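Local atomic coordinates of HpcH/HpaI aldolase/citrate lyase family protein (Burkholderia cenocepacia, PDB entry 4MF4), a protein that belongs to the HpcH/HpaI aldolase/citrate lyase family and folds as a TIM barrel of eight parallel strands, packed into an assembly of six copies. Residues T103-I109 with A160-E166; W50-E56 with E80-P86; Y28-L34 with I247-V253; A96-G100 with M139-A143; G35-A40 with A66-R70. One frame throughout, in Å; residues are numbered along the deposited sequence.

Contact 1: residues T103-I109 with A160-E166; sequences TLMFPCI and AVIVQVE
Leu104 uses both its N and its O across strands 103-106 and 160-165, parallel neighbours in the wall of the barrel. Leu104 N gives its proton to Ala160 O (3.0 Å), and Leu104 O receives Ile162 N (2.9 Å). The ladder goes on with Phe106 N to Ile162 O (2.8 Å) and Gln164 N to Phe106 O (2.8 Å). Thr103 and Met105 turn their backbone polar groups the other way, to Val83 and Val85 of the preceding strand and its end. Past the strand, Ile109 N returns to Gln164 O at 3.0 Å. Between these bonds the chain kinks at Cys108, whose phi is positive, and a carboxylate stands in for the missing strand partner: Cys108 N meets Glu166 OE2 at 2.6 Å, on the anti side and 23° out of its plane. Glu166 can reach because CG lies between its backbone N and carbonyl carbon (chi1 62°) and the chain beyond runs extended. Inside the barrel, Ile162 CD1 rests on Thr103 CG2 (3.7 Å), while Thr103 OG1 bonds to Asn14 and Gln164 OE1 to Arg84. On the outer face Ile109 CG1 crosses Val163 CB (3.7 Å), branched side chains suited to a layer beneath helices. The chemistry is consistent with a strand pair held mainly by its backbone, with a carboxylate taking up the N-H at the turn of Cys108.

Contact 2: residues W50-E56 with E80-P86; sequences WLCIDME and EPVVRVP. With EDO (1,2-ethanediol), chain G.
Arg84 grips Asp54 side-on across strands 50-54 and 80-84, the two parallel strands of a beta-alpha-beta unit whose crossover helix is 62-73. Its NE reaches Asp54 OD1 at 3.0 Å and its NH2 reaches Asp54 OD2, also at 3.0 Å; both oxygens lie near the guanidinium plane, but the two planes are turned 54° apart, and the donors come from above the carboxylate. Glu56 completes the salt-bridge network differently: OE1 stands over the guanidinium face, 3.1 Å from Arg84 CZ, so only charge binds it. Its other oxygen pairs with Lys94 of a second subunit. What positions Asp54 is an Asx turn, Glu56 N bonding to OD1 from the carboxylate face opposite to Arg84 NE, together with Trp31 NE1 at OD2. Further back, the ladder of backbone bonds runs from Leu51 N on Glu80 O to Met55 N on Arg84 O, fixing where acid and base emerge. Compact, beta-branched Val82 sets CG2 3.7 Å from Trp50 CE3 inside the barrel. On the helix side, flexible Met55, its CG beside the backbone N (chi1 -51°), lays SD on Val83 CG1 (3.7 Å). At the outer end of the arginine, NH2 donates to O2 of a 1,2-ethanediol at 2.8 Å.

Contact 3: residues Y28-L34 with I247-V253; sequences YGLWLSL and ITVSADV
Trp31 and Ala251 meet at the apolar centre, their CB atoms 3.6 Å apart; with the strands this close, a methyl fits beside the CB of bulky Trp31. Trp31 CE3 also lies 3.6 Å from Thr248 CG2, with the threonine hydroxyl bonded to Ile228 O. Towards one end Tyr28 lies alongside Ile247, pointing the same way, and towards the other Leu34 CD2 covers Val253 CB (3.8 Å). The parallel backbones shift register by one between Gly29 and Trp31, a beta bulge: Val249 N bonds to Gly29 O, but Trp31 N then takes Ser250 O (3.1 Å). The polar edge belongs to Asp252, at the start of helix 252-268. Its CG is tucked between backbone N and carbonyl carbon (chi1 54°), which turns the carboxylate back to the loop after strand 27-32. There Ser33 N meets OD1 of Asp252 at 3.0 Å and Leu34 N meets OD2 of Asp252 at 3.1 Å, both from the syn side; an acid suits two adjacent backbone donors. This pairing of the first strand with the last closes the barrel. Strand 50-54 flanks 27-32 on its other side, helix 233-242 covers Tyr28 and Ile247, and a third subunit packs on Leu30 and Val249.

Contact 4: residues A96-G100 with M139-A143; sequences ALDAG and MVRAA
Ala142 presses its methyl into the C-terminal end of helix 90-98, the tight part of the contact. Its CB comes to 3.2 Å from Leu97 O and 3.9 Å from Gly100 CA, so close an approach that a small side chain suits the place. Its N bonds to Asp98 O at 2.8 Å, taking up a carbonyl at the last turn, where further helical N-H donors run out. Beside it Val140 CG1 lies 3.7 Å from Asp98 CG, a branched apolar group set obliquely against the carboxylate. The oxygens of that carboxylate look elsewhere, OD2 bonding to His57 of a fourth subunit. Gly100 ends the helix in a Schellman motif, its N bonding back to Leu97 O (3.0 Å); its backbone angles (phi 105°) call for glycine, and a CB there would lie on Arg141 NH1. Leu97, Asp98 and Val140 are buried, whereas Ala99, Gly100, Arg141 and Ala142 are partly exposed, and this looser side depends on one long arm. Arg141 runs extended from CG to NE, with CG anti to the backbone N (chi1 179°), and NH1 reaches Ala99 O at 2.7 Å, straight and in the carbonyl plane. Its NE forms a salt bridge with Glu41 of a fifth subunit. The loop 139-143 thus closes off helix 90-98 before strand 103-106, with helix 62-73 touching Arg141 and Tyr151 of helix 151-154 against Ala142.

Contact 5: residues G35-A40 with A66-R70; sequences GSDSAA and ASQLR
Asp37 and Gln68 meet in a water-bridged contact between two neighbouring helices, 37-43 and 62-73, on the outside of the barrel. Direct touching is sparse. Asp37 OD1 lies 3.4 Å from Ser67 CB, and the methyl of Ala40 meets Gln68 CG at 4.1 Å, a small residue letting the helices draw near. Gln68 brings its carboxamide up to Gly35, NE2 3.8 Å from Gly35 CA; the positive phi of Gly35 favours that residue type. The long chain of Gln68, extended beyond CG, brings an acceptor and a donor to waters. One water takes the proton of Gly35 N and lies 2.8 Å from Gln68 OE1. A second donates to Gly35 O and to Asp37 OD1 (2.9 Å), and receives a weak bond from Gln68 NE2, whose firmer partner is Asn60. A third lies 2.7 Å from Ser36 O and as close to Gln68 OE1. Ser36 is the N-cap of helix 37-43: its OG accepts from Ala39 N (3.0 Å), as a short hydroxyl side chain readily does. Asp37, in the first turn, probably gains from the positive end of the helix. The chemistry implies a join whose polar links run through water, beside a small direct contact.

Contacts 3, 2 and 1 follow one another around the barrel wall: contact 2 lies about 10 Å, centre to centre, from each of the others. Strand 27-32 bonds to 50-54 through Cys52 and Leu32, and 80-84 bonds to 103-106 through Met105 N and Val83 O (2.8 Å). Inside, the side chains of Gln164 and Trp31 each come within about 4 Å of bound 1,2-ethanediol, which may mark a pocket. Contact 5 packs on the outside of contact 2, Ile53 CD1 lying 3.6 Å from Leu69 CD2. Contacts 4 and 5 are farther out, their centres about 18 and 17 Å from the centre of the chain, and meet where Leu69 touches Ala99 and Arg141.

Contact 1: residues T103-I109 with A160-E166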
# COMPACT_ATOMS: atom_id res chain seq x y z
N THR A 103 0.73 16.63 19.75
CA THR A 103 1.95 16.68 20.53
C THR A 103 3.09 16.20 19.63
O THR A 103 3.04 15.10 19.06
CB THR A 103 1.86 15.83 21.81
OG1 THR A 103 0.73 16.22 22.62
CG2 THR A 103 3.14 15.94 22.61
N LEU A 104 4.09 17.04 19.46
CA LEU A 104 5.21 16.77 18.57
C LEU A 104 6.51 16.74 19.34
O LEU A 104 6.72 17.58 20.26
CB LEU A 104 5.30 17.87 17.54
CG LEU A 104 4.24 17.96 16.48
CD1 LEU A 104 4.70 18.94 15.41
CD2 LEU A 104 3.92 16.59 15.92
N MET A 105 7.36 15.78 19.00
CA MET A 105 8.70 15.73 19.54
C MET A 105 9.69 16.10 18.42
O MET A 105 9.66 15.54 17.33
CB MET A 105 9.05 14.33 20.08
CG MET A 105 10.41 14.31 20.77
SD MET A 105 10.87 12.72 21.43
CE MET A 105 9.43 12.27 22.37
N PHE A 106 10.59 17.05 18.72
CA PHE A 106 11.65 17.47 17.78
C PHE A 106 13.02 16.92 18.22
O PHE A 106 13.47 17.13 19.37
CB PHE A 106 11.70 19.00 17.75
CG PHE A 106 10.52 19.62 17.11
CD1 PHE A 106 9.35 19.81 17.83
CD2 PHE A 106 10.57 19.98 15.77
CE1 PHE A 106 8.25 20.41 17.23
CE2 PHE A 106 9.48 20.55 15.17
CZ PHE A 106 8.30 20.77 15.91
N PRO A 107 13.69 16.19 17.32
CA PRO A 107 14.99 15.64 17.61
C PRO A 107 16.05 16.72 17.59
O PRO A 107 15.83 17.80 17.07
CB PRO A 107 15.24 14.66 16.46
CG PRO A 107 14.36 15.06 15.36
CD PRO A 107 13.22 15.87 15.95
N CYS A 108 17.22 16.42 18.11
CA CYS A 108 18.36 17.30 17.84
C CYS A 108 18.11 18.79 18.12
O CYS A 108 18.37 19.62 17.25
CB CYS A 108 18.72 17.24 16.33
SG CYS A 108 18.98 15.64 15.53
N ILE A 109 17.62 19.15 19.30
CA ILE A 109 17.43 20.58 19.59
C ILE A 109 18.64 21.00 20.43
O ILE A 109 18.83 20.48 21.54
CB ILE A 109 16.12 20.85 20.38
CG1 ILE A 109 14.88 20.55 19.52
CG2 ILE A 109 16.09 22.27 20.91
CD1 ILE A 109 14.65 21.47 18.35
N ALA A 160 1.25 20.80 21.81
CA ALA A 160 2.37 20.69 22.72
C ALA A 160 3.68 20.36 22.02
O ALA A 160 3.70 19.61 21.05
CB ALA A 160 2.07 19.65 23.78
N VAL A 161 4.77 20.96 22.50
CA VAL A 161 6.08 20.80 21.90
C VAL A 161 7.03 20.17 22.93
O VAL A 161 7.21 20.67 24.04
CB VAL A 161 6.64 22.13 21.39
CG1 VAL A 161 8.10 22.00 20.93
CG2 VAL A 161 5.76 22.72 20.29
N ILE A 162 7.63 19.07 22.52
CA ILE A 162 8.68 18.35 23.26
C ILE A 162 9.99 18.48 22.46
O ILE A 162 10.05 18.14 21.25
CB ILE A 162 8.36 16.85 23.40
CG1 ILE A 162 6.97 16.64 24.01
CG2 ILE A 162 9.42 16.18 24.27
CD1 ILE A 162 6.49 15.20 24.05
N VAL A 163 11.03 18.98 23.13
CA VAL A 163 12.35 19.14 22.50
C VAL A 163 13.32 18.09 23.04
O VAL A 163 13.47 17.92 24.25
CB VAL A 163 12.92 20.56 22.67
CG1 VAL A 163 12.01 21.54 21.95
CG2 VAL A 163 13.06 20.99 24.13
N GLN A 164 13.96 17.37 22.13
CA GLN A 164 14.88 16.37 22.54
C GLN A 164 16.26 17.02 22.70
O GLN A 164 16.75 17.66 21.78
CB GLN A 164 14.87 15.21 21.54
CG GLN A 164 15.62 14.01 22.01
CD GLN A 164 15.32 12.72 21.20
OE1 GLN A 164 14.51 12.70 20.27
NE2 GLN A 164 16.01 11.66 21.54
N VAL A 165 16.85 16.89 23.89
CA VAL A 165 18.15 17.50 24.17
C VAL A 165 19.16 16.36 24.15
O VAL A 165 19.17 15.50 25.01
CB VAL A 165 18.15 18.24 25.50
CG1 VAL A 165 19.49 18.93 25.72
CG2 VAL A 165 17.03 19.27 25.54
N GLU A 166 20.02 16.34 23.16
CA GLU A 166 20.78 15.11 22.96
C GLU A 166 22.18 15.31 22.44
O GLU A 166 22.77 14.39 21.87
CB GLU A 166 19.99 14.12 22.08
CG GLU A 166 19.68 14.58 20.67
CD GLU A 166 18.63 13.68 20.01
OE1 GLU A 166 18.42 12.56 20.54
OE2 GLU A 166 18.02 14.10 18.98

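Contact 2: residues W50-E56 with E80-P86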
# COMPACT_ATOMS: atom_id res chain seq x y z
N TRP A 50 0.71 7.81 27.03
CA TRP A 50 1.00 8.28 25.66
C TRP A 50 1.67 7.20 24.84
O TRP A 50 2.24 6.28 25.40
CB TRP A 50 1.85 9.58 25.69
CG TRP A 50 3.12 9.47 26.45
CD1 TRP A 50 3.27 9.48 27.81
CD2 TRP A 50 4.42 9.33 25.90
NE1 TRP A 50 4.60 9.34 28.14
CE2 TRP A 50 5.33 9.24 26.98
CE3 TRP A 50 4.92 9.24 24.59
CZ2 TRP A 50 6.70 9.09 26.80
CZ3 TRP A 50 6.29 9.13 24.42
CH2 TRP A 50 7.16 9.03 25.54
N LEU A 51 1.56 7.31 23.52
CA LEU A 51 2.21 6.39 22.59
C LEU A 51 2.91 7.20 21.51
O LEU A 51 2.33 8.15 20.99
CB LEU A 51 1.18 5.48 21.91
CG LEU A 51 0.34 4.56 22.79
CD1 LEU A 51 -0.77 3.87 21.99
CD2 LEU A 51 1.20 3.49 23.41
N CYS A 52 4.16 6.88 21.20
CA CYS A 52 4.95 7.71 20.25
C CYS A 52 5.10 7.04 18.88
O CYS A 52 5.66 5.95 18.79
CB CYS A 52 6.33 8.05 20.79
SG CYS A 52 7.19 9.24 19.74
N ILE A 53 4.57 7.68 17.85
CA ILE A 53 4.78 7.24 16.47
C ILE A 53 6.06 7.89 15.99
O ILE A 53 6.11 9.09 15.79
CB ILE A 53 3.59 7.61 15.57
CG1 ILE A 53 2.31 6.95 16.08
CG2 ILE A 53 3.82 7.20 14.11
CD1 ILE A 53 1.08 7.69 15.61
N ASP A 54 7.11 7.10 15.81
CA ASP A 54 8.43 7.66 15.46
C ASP A 54 8.61 7.81 13.92
O ASP A 54 8.50 6.83 13.24
CB ASP A 54 9.49 6.75 15.98
CG ASP A 54 10.89 7.31 15.81
OD1 ASP A 54 11.05 8.52 15.55
OD2 ASP A 54 11.83 6.54 16.10
N MET A 55 8.91 9.01 13.44
CA MET A 55 9.22 9.27 12.02
C MET A 55 10.73 9.39 11.81
O MET A 55 11.20 9.39 10.67
CB MET A 55 8.56 10.53 11.51
CG MET A 55 7.07 10.59 11.81
SD MET A 55 6.40 12.07 11.05
CE MET A 55 6.60 11.79 9.29
N GLU A 56 11.50 9.45 12.91
CA GLU A 56 12.93 9.70 12.76
C GLU A 56 13.66 8.39 12.56
O GLU A 56 14.43 8.26 11.61
CB GLU A 56 13.53 10.41 13.95
CG GLU A 56 14.96 10.83 13.70
CD GLU A 56 15.69 11.27 14.97
OE1 GLU A 56 15.21 11.08 16.08
OE2 GLU A 56 16.80 11.82 14.84
N GLU A 80 -2.63 9.26 24.64
CA GLU A 80 -2.44 10.43 23.82
C GLU A 80 -1.30 10.11 22.85
O GLU A 80 -0.22 9.78 23.28
CB GLU A 80 -2.07 11.62 24.71
CG GLU A 80 -3.24 12.18 25.51
CD GLU A 80 -3.99 13.29 24.76
OE1 GLU A 80 -3.55 13.66 23.65
OE2 GLU A 80 -4.97 13.85 25.32
N PRO A 81 -1.54 10.20 21.55
CA PRO A 81 -0.43 10.06 20.60
C PRO A 81 0.58 11.23 20.62
O PRO A 81 0.22 12.44 20.80
CB PRO A 81 -1.11 9.99 19.22
CG PRO A 81 -2.52 10.36 19.44
CD PRO A 81 -2.78 10.63 20.89
N VAL A 82 1.83 10.87 20.45
CA VAL A 82 2.92 11.82 20.26
C VAL A 82 3.58 11.42 18.93
O VAL A 82 3.73 10.20 18.64
CB VAL A 82 3.93 11.66 21.43
CG1 VAL A 82 5.17 12.51 21.21
CG2 VAL A 82 3.26 12.00 22.77
N VAL A 83 3.96 12.41 18.12
CA VAL A 83 4.71 12.12 16.89
C VAL A 83 6.12 12.68 16.98
O VAL A 83 6.29 13.88 17.26
CB VAL A 83 3.98 12.66 15.61
CG1 VAL A 83 4.86 12.55 14.37
CG2 VAL A 83 2.69 11.90 15.37
N ARG A 84 7.14 11.84 16.81
CA ARG A 84 8.51 12.41 16.65
C ARG A 84 8.81 12.63 15.18
O ARG A 84 8.94 11.65 14.43
CB ARG A 84 9.60 11.54 17.26
CG ARG A 84 11.00 12.10 16.92
CD ARG A 84 12.08 11.60 17.84
NE ARG A 84 12.43 10.22 17.53
CZ ARG A 84 13.43 9.54 18.10
NH1 ARG A 84 14.18 10.07 19.08
NH2 ARG A 84 13.65 8.30 17.72
N VAL A 85 8.95 13.91 14.76
CA VAL A 85 9.19 14.23 13.36
C VAL A 85 10.64 13.92 13.01
O VAL A 85 11.49 13.79 13.91
CB VAL A 85 8.80 15.68 12.97
CG1 VAL A 85 7.32 15.91 13.21
CG2 VAL A 85 9.67 16.72 13.68
N PRO A 86 10.93 13.73 11.71
CA PRO A 86 12.29 13.38 11.30
C PRO A 86 13.30 14.51 11.50
O PRO A 86 14.46 14.23 11.79
CB PRO A 86 12.15 13.06 9.79
CG PRO A 86 10.69 12.90 9.56
CD PRO A 86 10.04 13.84 10.55
C1 EDO G . 14.32 7.23 21.47
O1 EDO G . 15.32 8.00 22.15
C2 EDO G . 14.89 6.15 20.56
O2 EDO G . 15.39 6.76 19.35

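Contact 3: residues Y28-L34 with I247-V253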
# COMPACT_ATOMS: atom_id res chain seq x y z
N TYR A 28 3.43 7.79 31.49
CA TYR A 28 4.15 6.65 30.94
C TYR A 28 3.77 6.40 29.48
O TYR A 28 2.59 6.39 29.10
CB TYR A 28 3.91 5.41 31.78
CG TYR A 28 4.38 5.55 33.21
CD1 TYR A 28 5.73 5.52 33.51
CD2 TYR A 28 3.47 5.72 34.25
CE1 TYR A 28 6.18 5.67 34.81
CE2 TYR A 28 3.91 5.86 35.58
CZ TYR A 28 5.27 5.84 35.85
OH TYR A 28 5.76 6.01 37.13
N GLY A 29 4.80 6.17 28.66
CA GLY A 29 4.63 6.09 27.21
C GLY A 29 5.26 4.83 26.69
O GLY A 29 6.05 4.17 27.38
N LEU A 30 4.92 4.49 25.46
CA LEU A 30 5.56 3.38 24.79
C LEU A 30 5.95 3.92 23.40
O LEU A 30 5.18 4.66 22.82
CB LEU A 30 4.51 2.28 24.67
CG LEU A 30 4.91 0.88 24.27
CD1 LEU A 30 5.89 0.24 25.30
CD2 LEU A 30 3.63 0.04 24.12
N TRP A 31 7.15 3.56 22.91
CA TRP A 31 7.63 3.89 21.58
C TRP A 31 7.06 2.91 20.57
O TRP A 31 7.09 1.68 20.80
CB TRP A 31 9.16 3.75 21.53
CG TRP A 31 9.82 4.77 20.73
CD1 TRP A 31 10.43 4.60 19.52
CD2 TRP A 31 9.97 6.15 21.07
NE1 TRP A 31 10.94 5.81 19.10
CE2 TRP A 31 10.66 6.76 20.03
CE3 TRP A 31 9.57 6.92 22.17
CZ2 TRP A 31 10.99 8.11 20.05
CZ3 TRP A 31 9.88 8.26 22.18
CH2 TRP A 31 10.58 8.85 21.13
N LEU A 32 6.52 3.45 19.47
CA LEU A 32 5.99 2.62 18.41
C LEU A 32 6.90 2.70 17.19
O LEU A 32 6.86 3.68 16.46
CB LEU A 32 4.56 3.03 18.03
CG LEU A 32 3.52 3.13 19.13
CD1 LEU A 32 2.19 3.56 18.52
CD2 LEU A 32 3.37 1.83 19.89
N SER A 33 7.70 1.65 17.02
CA SER A 33 8.67 1.47 15.91
C SER A 33 8.21 0.51 14.80
O SER A 33 8.74 0.56 13.68
CB SER A 33 9.98 0.88 16.46
OG SER A 33 10.50 1.69 17.50
N LEU A 34 7.23 -0.37 15.08
CA LEU A 34 6.90 -1.43 14.14
C LEU A 34 6.15 -0.94 12.90
O LEU A 34 6.14 -1.64 11.86
CB LEU A 34 6.08 -2.55 14.82
CG LEU A 34 6.76 -3.47 15.86
CD1 LEU A 34 5.66 -4.24 16.61
CD2 LEU A 34 7.74 -4.38 15.14
N ILE A 247 8.04 9.41 30.91
CA ILE A 247 8.95 8.28 30.89
C ILE A 247 8.50 7.25 29.86
O ILE A 247 7.36 6.78 29.95
CB ILE A 247 9.03 7.62 32.27
CG1 ILE A 247 9.59 8.61 33.29
CG2 ILE A 247 9.92 6.39 32.20
CD1 ILE A 247 9.60 8.12 34.72
N THR A 248 9.37 6.95 28.90
CA THR A 248 9.11 5.96 27.87
C THR A 248 9.59 4.62 28.40
O THR A 248 10.76 4.48 28.70
CB THR A 248 9.92 6.22 26.57
OG1 THR A 248 9.91 7.59 26.18
CG2 THR A 248 9.38 5.42 25.43
N VAL A 249 8.68 3.64 28.48
CA VAL A 249 9.00 2.28 28.93
C VAL A 249 9.37 1.43 27.71
O VAL A 249 8.61 0.53 27.28
CB VAL A 249 7.83 1.64 29.75
CG1 VAL A 249 8.28 0.36 30.43
CG2 VAL A 249 7.29 2.57 30.82
N SER A 250 10.53 1.75 27.14
CA SER A 250 11.06 1.09 25.95
C SER A 250 10.11 1.17 24.73
O SER A 250 9.38 2.13 24.58
CB SER A 250 11.49 -0.34 26.29
OG SER A 250 12.29 -0.94 25.28
N ALA A 251 10.12 0.15 23.88
CA ALA A 251 9.51 0.20 22.52
C ALA A 251 8.80 -1.12 22.25
O ALA A 251 9.18 -2.19 22.82
CB ALA A 251 10.60 0.43 21.47
N ASP A 252 7.78 -1.03 21.41
CA ASP A 252 6.98 -2.18 21.00
C ASP A 252 7.85 -3.34 20.52
O ASP A 252 7.68 -4.46 21.01
CB ASP A 252 5.94 -1.79 19.91
CG ASP A 252 6.56 -1.11 18.68
OD1 ASP A 252 7.79 -0.87 18.59
OD2 ASP A 252 5.78 -0.83 17.75
N VAL A 253 8.79 -3.08 19.61
CA VAL A 253 9.55 -4.18 19.01
C VAL A 253 10.46 -4.84 20.06
O VAL A 253 10.71 -6.03 20.00
CB VAL A 253 10.38 -3.72 17.79
CG1 VAL A 253 11.44 -2.70 18.15
CG2 VAL A 253 11.03 -4.90 17.11

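Contact 4: residues A96-G100 with M139-A143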
# COMPACT_ATOMS: atom_id res chain seq x y z
N ALA A 96 2.61 16.47 9.91
CA ALA A 96 2.23 15.84 11.18
C ALA A 96 1.05 16.59 11.83
O ALA A 96 0.09 15.97 12.25
CB ALA A 96 3.41 15.81 12.11
N LEU A 97 1.10 17.90 11.86
CA LEU A 97 -0.01 18.68 12.42
C LEU A 97 -1.28 18.54 11.60
O LEU A 97 -2.38 18.35 12.16
CB LEU A 97 0.36 20.17 12.54
CG LEU A 97 1.44 20.51 13.58
CD1 LEU A 97 1.68 21.99 13.51
CD2 LEU A 97 1.12 20.08 14.99
N ASP A 98 -1.16 18.62 10.28
CA ASP A 98 -2.36 18.43 9.47
C ASP A 98 -3.06 17.05 9.67
O ASP A 98 -4.28 16.96 9.59
CB ASP A 98 -2.05 18.67 8.00
CG ASP A 98 -1.84 20.16 7.67
OD1 ASP A 98 -2.15 21.08 8.46
OD2 ASP A 98 -1.39 20.40 6.53
N ALA A 99 -2.28 16.01 9.92
CA ALA A 99 -2.77 14.65 10.13
C ALA A 99 -3.45 14.48 11.50
O ALA A 99 -4.09 13.45 11.76
CB ALA A 99 -1.63 13.65 10.01
N GLY A 100 -3.31 15.49 12.36
CA GLY A 100 -3.98 15.57 13.63
C GLY A 100 -3.12 15.28 14.84
O GLY A 100 -3.65 15.19 15.92
N MET A 139 -9.31 22.26 5.41
CA MET A 139 -9.91 20.97 5.04
C MET A 139 -9.15 19.73 5.49
O MET A 139 -9.50 18.60 5.11
CB MET A 139 -10.10 20.90 3.50
CG MET A 139 -8.85 20.62 2.67
SD MET A 139 -7.58 21.94 2.66
CE MET A 139 -8.26 22.97 1.35
N VAL A 140 -8.09 19.93 6.24
CA VAL A 140 -7.24 18.81 6.68
C VAL A 140 -7.85 17.97 7.85
O VAL A 140 -8.78 18.42 8.57
CB VAL A 140 -5.88 19.33 7.14
CG1 VAL A 140 -5.13 20.01 5.98
CG2 VAL A 140 -6.00 20.25 8.35
N ARG A 141 -7.26 16.78 8.07
CA ARG A 141 -7.75 15.85 9.08
C ARG A 141 -7.85 16.58 10.43
O ARG A 141 -8.88 16.50 11.10
CB ARG A 141 -6.86 14.62 9.18
CG ARG A 141 -7.32 13.64 10.24
CD ARG A 141 -6.67 12.28 10.16
NE ARG A 141 -7.38 11.49 11.14
CZ ARG A 141 -7.07 11.38 12.44
NH1 ARG A 141 -5.96 11.89 12.98
NH2 ARG A 141 -7.89 10.69 13.20
N ALA A 142 -6.83 17.37 10.79
CA ALA A 142 -6.82 18.07 12.11
C ALA A 142 -8.03 18.98 12.33
O ALA A 142 -8.43 19.21 13.47
CB ALA A 142 -5.55 18.91 12.28
N ALA A 143 -8.59 19.51 11.24
CA ALA A 143 -9.81 20.34 11.32
C ALA A 143 -11.09 19.58 11.08
O ALA A 143 -12.06 20.20 10.65
CB ALA A 143 -9.74 21.44 10.30

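Contact 5: residues G35-A40 with A66-R70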
# COMPACT_ATOMS: atom_id res chain seq x y z
N GLY A 35 5.56 0.24 12.95
CA GLY A 35 4.87 0.79 11.78
C GLY A 35 3.57 0.10 11.40
O GLY A 35 3.16 0.12 10.23
N SER A 36 2.91 -0.48 12.39
CA SER A 36 1.80 -1.40 12.20
C SER A 36 0.52 -0.80 12.76
O SER A 36 0.49 -0.44 13.93
CB SER A 36 2.11 -2.71 12.98
OG SER A 36 0.95 -3.56 13.07
N ASP A 37 -0.53 -0.71 11.95
CA ASP A 37 -1.85 -0.19 12.44
C ASP A 37 -2.46 -1.11 13.51
O ASP A 37 -2.96 -0.67 14.52
CB ASP A 37 -2.87 -0.03 11.29
CG ASP A 37 -2.46 1.01 10.27
OD1 ASP A 37 -1.57 1.85 10.54
OD2 ASP A 37 -3.07 0.97 9.19
N SER A 38 -2.39 -2.42 13.26
CA SER A 38 -2.93 -3.38 14.21
C SER A 38 -2.17 -3.32 15.53
O SER A 38 -2.79 -3.37 16.59
CB SER A 38 -2.91 -4.79 13.60
OG SER A 38 -1.67 -5.06 12.97
N ALA A 39 -0.85 -3.16 15.48
CA ALA A 39 -0.04 -3.08 16.69
C ALA A 39 -0.38 -1.83 17.47
O ALA A 39 -0.47 -1.88 18.70
CB ALA A 39 1.46 -3.10 16.41
N ALA A 40 -0.59 -0.72 16.76
CA ALA A 40 -0.92 0.57 17.41
C ALA A 40 -2.30 0.48 18.08
O ALA A 40 -2.50 0.99 19.22
CB ALA A 40 -0.92 1.70 16.39
N ALA A 66 -0.97 9.02 9.76
CA ALA A 66 -2.42 9.14 9.76
C ALA A 66 -3.14 7.80 10.08
O ALA A 66 -4.09 7.77 10.81
CB ALA A 66 -2.91 9.70 8.41
N SER A 67 -2.66 6.71 9.49
CA SER A 67 -3.25 5.39 9.69
C SER A 67 -3.06 4.86 11.15
O SER A 67 -3.95 4.19 11.70
CB SER A 67 -2.70 4.43 8.64
OG SER A 67 -3.08 4.86 7.33
N GLN A 68 -1.91 5.16 11.75
CA GLN A 68 -1.65 4.83 13.16
C GLN A 68 -2.44 5.73 14.13
O GLN A 68 -2.96 5.28 15.16
CB GLN A 68 -0.19 4.80 13.50
CG GLN A 68 0.42 3.52 12.98
CD GLN A 68 1.92 3.59 12.96
OE1 GLN A 68 2.57 3.45 14.01
NE2 GLN A 68 2.48 3.78 11.76
N LEU A 69 -2.54 7.00 13.80
CA LEU A 69 -3.44 7.86 14.60
C LEU A 69 -4.88 7.36 14.62
O LEU A 69 -5.54 7.36 15.65
CB LEU A 69 -3.36 9.32 14.14
CG LEU A 69 -1.99 9.98 14.41
CD1 LEU A 69 -2.02 11.38 13.78
CD2 LEU A 69 -1.62 10.04 15.88
N ARG A 70 -5.39 6.97 13.47
CA ARG A 70 -6.75 6.50 13.32
C ARG A 70 -6.85 5.24 14.10
O ARG A 70 -7.85 5.01 14.79
CB ARG A 70 -7.09 6.25 11.83
CG ARG A 70 -7.52 7.47 11.06
CD ARG A 70 -7.50 7.19 9.57
NE ARG A 70 -7.98 8.37 8.95
CZ ARG A 70 -7.49 8.92 7.86
NH1 ARG A 70 -6.47 8.35 7.20
NH2 ARG A 70 -8.05 10.05 7.46
O HOH W 1 5.24 2.78 14.39
O HOH W 2 1.08 2.18 9.29
O HOH W 3 2.44 1.02 15.11